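Local coordinates for IL-4-inducing protein (Schistosoma mansoni, PDB 4EL6), which binds IgE through a crystallin-type fold and thereby triggers antigen-independent release of interleukin-4 from basophils, at residues Ser32-Pro37 with Gly86-Lys91; Tyr7-Tyr12 with Gly38-Pro43. All coordinates share one frame; numbering follows the deposited sequence. Where two conformers were deposited one is given.

Contact 1: Ser32-Pro37 with Gly86-Lys91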
loop_
_atom_site.group_PDB
_atom_site.type_symbol
_atom_site.label_atom_id
_atom_site.label_comp_id
_atom_site.label_asym_id
_atom_site.label_seq_id
_atom_site.Cartn_x
_atom_site.Cartn_y
_atom_site.Cartn_z
ATOM N N SER A 32 -14.699 -1.054 0.268
ATOM C CA SER A 32 -15.800 -0.201 -0.047
ATOM C C SER A 32 -16.421 0.337 1.267
ATOM O O SER A 32 -16.733 -0.439 2.181
ATOM C CB SER A 32 -16.847 -0.976 -0.836
ATOM O OG SER A 32 -17.967 -0.121 -1.043
ATOM N N PRO A 33 -16.615 1.639 1.356
ATOM C CA PRO A 33 -16.123 2.599 0.373
ATOM C C PRO A 33 -14.582 2.612 0.349
ATOM O O PRO A 33 -13.897 2.104 1.226
ATOM C CB PRO A 33 -16.598 3.944 0.938
ATOM C CG PRO A 33 -16.573 3.710 2.391
ATOM C CD PRO A 33 -17.011 2.295 2.609
ATOM N N PRO A 34 -14.036 3.302 -0.658
ATOM C CA PRO A 34 -12.546 3.280 -0.705
ATOM C C PRO A 34 -11.872 3.893 0.555
ATOM O O PRO A 34 -12.414 4.830 1.121
ATOM C CB PRO A 34 -12.206 4.086 -1.975
ATOM C CG PRO A 34 -13.502 3.976 -2.810
ATOM C CD PRO A 34 -14.646 3.954 -1.822
ATOM N N TRP A 35 -10.730 3.357 0.961
ATOM C CA TRP A 35 -9.951 3.893 2.100
ATOM C C TRP A 35 -9.205 5.106 1.726
ATOM O O TRP A 35 -8.562 5.101 0.693
ATOM C CB TRP A 35 -9.032 2.821 2.588
ATOM C CG TRP A 35 -9.791 1.727 3.285
ATOM C CD1 TRP A 35 -11.177 1.489 3.272
ATOM C CD2 TRP A 35 -9.225 0.668 4.088
ATOM N NE1 TRP A 35 -11.458 0.364 4.022
ATOM C CE2 TRP A 35 -10.334 -0.149 4.537
ATOM C CE3 TRP A 35 -7.933 0.329 4.474
ATOM C CZ2 TRP A 35 -10.144 -1.236 5.392
ATOM C CZ3 TRP A 35 -7.772 -0.769 5.284
ATOM C CH2 TRP A 35 -8.853 -1.527 5.730
ATOM N N THR A 36 -9.301 6.172 2.528
ATOM C CA THR A 36 -8.648 7.456 2.213
ATOM C C THR A 36 -7.688 7.865 3.304
ATOM O O THR A 36 -7.944 8.820 4.069
ATOM C CB THR A 36 -9.716 8.528 2.005
ATOM O OG1 THR A 36 -10.566 8.555 3.180
ATOM C CG2 THR A 36 -10.511 8.230 0.738
ATOM N N PRO A 37 -6.560 7.166 3.451
ATOM C CA PRO A 37 -5.595 7.511 4.485
ATOM C C PRO A 37 -4.846 8.822 4.142
ATOM O O PRO A 37 -4.718 9.254 2.963
ATOM C CB PRO A 37 -4.640 6.361 4.441
ATOM C CG PRO A 37 -4.606 5.959 2.963
ATOM C CD PRO A 37 -6.056 6.074 2.594
ATOM N N GLY A 86 -8.249 7.481 -2.883
ATOM C CA GLY A 86 -9.050 6.410 -2.338
ATOM C C GLY A 86 -8.621 5.080 -2.844
ATOM O O GLY A 86 -8.500 4.824 -4.078
ATOM N N ILE A 87 -8.305 4.186 -1.897
ATOM C CA ILE A 87 -7.768 2.845 -2.218
ATOM C C ILE A 87 -8.937 1.854 -2.239
ATOM O O ILE A 87 -9.698 1.738 -1.231
ATOM C CB ILE A 87 -6.790 2.399 -1.164
ATOM C CG1 ILE A 87 -5.652 3.430 -1.006
ATOM C CG2 ILE A 87 -6.193 1.014 -1.545
ATOM C CD1 ILE A 87 -4.921 3.294 0.310
ATOM N N SER A 88 -9.088 1.171 -3.369
ATOM C CA SER A 88 -10.148 0.176 -3.577
ATOM C C SER A 88 -9.671 -1.256 -3.496
ATOM O O SER A 88 -10.508 -2.130 -3.319
ATOM C CB SER A 88 -10.938 0.400 -4.870
ATOM O OG SER A 88 -11.750 1.533 -4.731
ATOM N N SER A 89 -8.382 -1.512 -3.697
ATOM C CA SER A 89 -7.819 -2.877 -3.479
ATOM C C SER A 89 -6.348 -2.742 -3.188
ATOM O O SER A 89 -5.664 -1.747 -3.548
ATOM C CB SER A 89 -8.119 -3.839 -4.615
ATOM O OG SER A 89 -7.598 -3.444 -5.904
ATOM N N ILE A 90 -5.789 -3.767 -2.601
ATOM C CA ILE A 90 -4.432 -3.716 -2.159
ATOM C C ILE A 90 -3.837 -5.086 -2.424
ATOM O O ILE A 90 -4.440 -6.102 -1.987
ATOM C CB ILE A 90 -4.331 -3.441 -0.618
ATOM C CG1 ILE A 90 -4.925 -2.034 -0.234
ATOM C CG2 ILE A 90 -2.884 -3.628 -0.173
ATOM C CD1 ILE A 90 -5.093 -1.834 1.249
ATOM N N LYS A 91 -2.654 -5.142 -3.027
ATOM C CA LYS A 91 -1.965 -6.432 -3.272
ATOM C C LYS A 91 -0.630 -6.481 -2.541
ATOM O O LYS A 91 0.117 -5.546 -2.594
ATOM C CB LYS A 91 -1.762 -6.741 -4.716
ATOM C CG LYS A 91 -1.310 -8.171 -4.946
ATOM C CD LYS A 91 -1.265 -8.535 -6.418
ATOM C CE LYS A 91 -2.632 -9.043 -6.847
ATOM N NZ LYS A 91 -2.572 -9.864 -8.083
#
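A single antiparallel bridge in the crystallin-type fold pairs Trp35 with Ile87, and it joins a proline-rich loop to the lead-in of a strand. Two backbone bonds define it as a hydrogen-bonded pair. Ile87 N donates a hydrogen bond to Trp35 O at 2.8 Å, almost straight at 171°. Trp35 N donates one in return to Ile87 O at 2.9 Å, more bent at 149°. The carbonyl of Trp35 also receives a weaker CA-H...O contact, with Gly86 CA 3.3 Å from Trp35 O.

Side chains fill in around this bridge. The Pro34 ring rests against Ser88 and the Ile87 carbonyl, with Pro34 CG 3.6 Å from Ser88 OG and Pro34 CB close to Ile87 O. At the other end Ile87 CD1 meets Pro37 CG and CD, 3.8 Å from Pro37 CD, the two side chains crossing at about a right angle. Ile87 CG1 lies anti to its own carbonyl carbon (chi1 -56°), and the extended continuation carries CD1 to that proline. Thr36 adds its methyl, CG2, against Gly86 CA at 3.9 Å. The indole of Trp35 leads away from Ile87 and packs on Ile22 and Val24 of strand 21-24.

Immediately after the bridge, Ser88 and Ser89 both face Phe58 in a classic beta bulge, where strand 89-95 begins its pairing with strand 52-58. Ile87 also touches Leu57 of strand 52-58 and Leu11 of strand 9-12, so the Ile87 side chain reaches between the two sheets.

Contact 2: Tyr7-Tyr12 with Gly38-Pro43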
loop_
_atom_site.group_PDB
_atom_site.type_symbol
_atom_site.label_atom_id
_atom_site.label_comp_id
_atom_site.label_asym_id
_atom_site.label_seq_id
_atom_site.Cartn_x
_atom_site.Cartn_y
_atom_site.Cartn_z
ATOM N N TYR A 7 5.819 -6.839 8.448
ATOM C CA TYR A 7 5.695 -6.845 6.986
ATOM C C TYR A 7 4.506 -6.037 6.427
ATOM O O TYR A 7 4.584 -5.603 5.215
ATOM C CB TYR A 7 5.655 -8.276 6.480
ATOM C CG TYR A 7 4.591 -9.024 7.131
ATOM C CD1 TYR A 7 3.268 -8.912 6.672
ATOM C CD2 TYR A 7 4.841 -9.770 8.279
ATOM C CE1 TYR A 7 2.234 -9.583 7.300
ATOM C CE2 TYR A 7 3.808 -10.430 8.946
ATOM C CZ TYR A 7 2.497 -10.334 8.446
ATOM O OH TYR A 7 1.448 -11.008 9.055
ATOM N N CYS A 8 3.584 -5.727 7.363
ATOM C CA CYS A 8 2.259 -5.172 7.076
ATOM C C CYS A 8 2.357 -3.835 6.408
ATOM O O CYS A 8 3.410 -3.210 6.390
ATOM C CB CYS A 8 1.398 -5.028 8.336
ATOM S SG CYS A 8 1.537 -3.524 9.314
ATOM N N LEU A 9 1.238 -3.420 5.862
ATOM C CA LEU A 9 1.091 -2.133 5.277
ATOM C C LEU A 9 0.408 -1.318 6.373
ATOM O O LEU A 9 -0.625 -1.791 7.002
ATOM C CB LEU A 9 0.168 -2.252 4.035
ATOM C CG LEU A 9 -0.157 -0.940 3.328
ATOM C CD1 LEU A 9 1.050 -0.357 2.625
ATOM C CD2 LEU A 9 -1.293 -1.157 2.336
ATOM N N GLN A 10 0.936 -0.105 6.624
ATOM C CA GLN A 10 0.375 0.802 7.612
ATOM C C GLN A 10 -0.329 1.986 6.997
ATOM O O GLN A 10 0.267 2.641 6.155
ATOM C CB GLN A 10 1.479 1.303 8.566
ATOM C CG GLN A 10 2.234 0.198 9.337
ATOM C CD GLN A 10 3.571 0.702 9.851
ATOM O OE1 GLN A 10 4.217 1.518 9.209
ATOM N NE2 GLN A 10 4.007 0.191 10.996
ATOM N N LEU A 11 -1.611 2.216 7.352
ATOM C CA LEU A 11 -2.402 3.247 6.787
ATOM C C LEU A 11 -2.828 4.179 7.924
ATOM O O LEU A 11 -3.511 3.747 8.886
ATOM C CB LEU A 11 -3.644 2.702 6.097
ATOM C CG LEU A 11 -3.210 1.790 4.977
ATOM C CD1 LEU A 11 -3.430 0.385 5.484
ATOM C CD2 LEU A 11 -3.855 2.096 3.673
ATOM N N TYR A 12 -2.377 5.405 7.848
ATOM C CA TYR A 12 -2.610 6.392 8.923
ATOM C C TYR A 12 -3.680 7.348 8.552
ATOM O O TYR A 12 -3.750 7.765 7.395
ATOM C CB TYR A 12 -1.313 7.214 9.178
ATOM C CG TYR A 12 -0.193 6.381 9.687
ATOM C CD1 TYR A 12 0.661 5.734 8.803
ATOM C CD2 TYR A 12 0.019 6.205 11.062
ATOM C CE1 TYR A 12 1.726 4.972 9.249
ATOM C CE2 TYR A 12 1.088 5.424 11.498
ATOM C CZ TYR A 12 1.916 4.798 10.578
ATOM O OH TYR A 12 2.964 4.021 10.981
ATOM N N GLY A 38 -4.356 9.450 5.188
ATOM C CA GLY A 38 -3.471 10.608 5.071
ATOM C C GLY A 38 -2.077 10.231 4.684
ATOM O O GLY A 38 -1.381 11.037 4.099
ATOM N N SER A 39 -1.586 9.096 5.163
ATOM C CA SER A 39 -0.269 8.609 4.874
ATOM C C SER A 39 -0.211 7.081 4.955
ATOM O O SER A 39 -1.022 6.490 5.577
ATOM C CB SER A 39 0.810 9.273 5.780
ATOM O OG SER A 39 0.450 9.215 7.122
ATOM N N VAL A 40 0.789 6.483 4.315
ATOM C CA VAL A 40 0.914 5.044 4.200
ATOM C C VAL A 40 2.388 4.713 4.268
ATOM O O VAL A 40 3.200 5.379 3.646
ATOM C CB VAL A 40 0.370 4.574 2.850
ATOM C CG1 VAL A 40 0.564 3.118 2.662
ATOM C CG2 VAL A 40 -1.084 5.010 2.681
ATOM N N CYS A 41 2.728 3.649 5.001
ATOM C CA CYS A 41 4.097 3.190 5.092
ATOM C C CYS A 41 4.158 1.662 5.006
ATOM O O CYS A 41 3.231 0.956 5.361
ATOM C CB CYS A 41 4.650 3.497 6.454
ATOM S SG CYS A 41 4.757 5.273 6.841
ATOM N N VAL A 42 5.352 1.188 4.692
ATOM C CA VAL A 42 5.750 -0.199 4.814
ATOM C C VAL A 42 7.016 -0.236 5.665
ATOM O O VAL A 42 7.964 0.489 5.383
ATOM C CB VAL A 42 6.067 -0.833 3.456
ATOM C CG1 VAL A 42 6.426 -2.293 3.665
ATOM C CG2 VAL A 42 4.920 -0.654 2.467
ATOM N N PRO A 43 7.002 -1.035 6.705
ATOM C CA PRO A 43 8.188 -1.090 7.592
ATOM C C PRO A 43 9.460 -1.547 6.877
ATOM O O PRO A 43 9.430 -2.277 5.866
ATOM C CB PRO A 43 7.764 -2.063 8.695
ATOM C CG PRO A 43 6.307 -2.119 8.660
ATOM C CD PRO A 43 5.860 -1.789 7.251
#
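Gln10 and Cys41 form a hydrogen-bonded antiparallel pair in the four-stranded sheet of this beta/gamma-crystallin-like fold, where the N-to-C directions of the short strands 9-12 and 39-41 stand at 164°. Gln10 N donates to Cys41 O at 2.8 Å, nearly straight at 170°, and Cys41 N answers to Gln10 O at 2.9 Å. Gln10 O also receives the CA-H of Val40. One rung on, Tyr12 N reaches Ser39 O at 2.9 Å. Tyr12 O takes two donors, Gly38 N at 2.8 Å and, weakly, Ser39 N at 3.4 Å; this shared acceptor marks a classic beta bulge. Ser39 OG is satisfied by Glu14 O and Glu17 N, while buried Cys8 O has no hydrogen-bond partner and abuts Pro43 CD.

Near the face of Leu11 and Val40, Leu9 CG stands anti to the backbone N (chi1 177°), which brings Leu9 CD1 to 3.5 Å from Val40 CG1. Leu11 runs alongside Val40, with Leu11 CD2 4.1 Å from Val40 CG2. On the face of Gln10, Tyr12, Ser39 and Cys41, the Tyr12 ring has Ser39 O at its edge, in its plane. Cys41 SG, disulfide-bonded to Cys75, approaches that ring obliquely, 3.9 Å from Tyr12 CE1.

How the contacts relate
From the N terminus the chain runs through 7-12, the first half of contact 2, then strand 21-24 and the loop holding 32-37, the first half of contact 1. Directly after it comes 38-43, which closes contact 2 around the 25 intervening residues. Strands 52-58, 67-71 and 75-76 follow before 86-91 closes contact 1 over 48 residues. The two closures therefore cross rather than nest. Contact 2 builds the four-stranded sheet from within, whereas contact 1 ties the loop between two strands of that sheet to the residues just before strand 89-95 of the three-stranded one. They touch directly: Pro37 CB lies 3.4 Å from Tyr12 O, and Ile90 packs on Leu9, the latter linking the sheets' apolar sides.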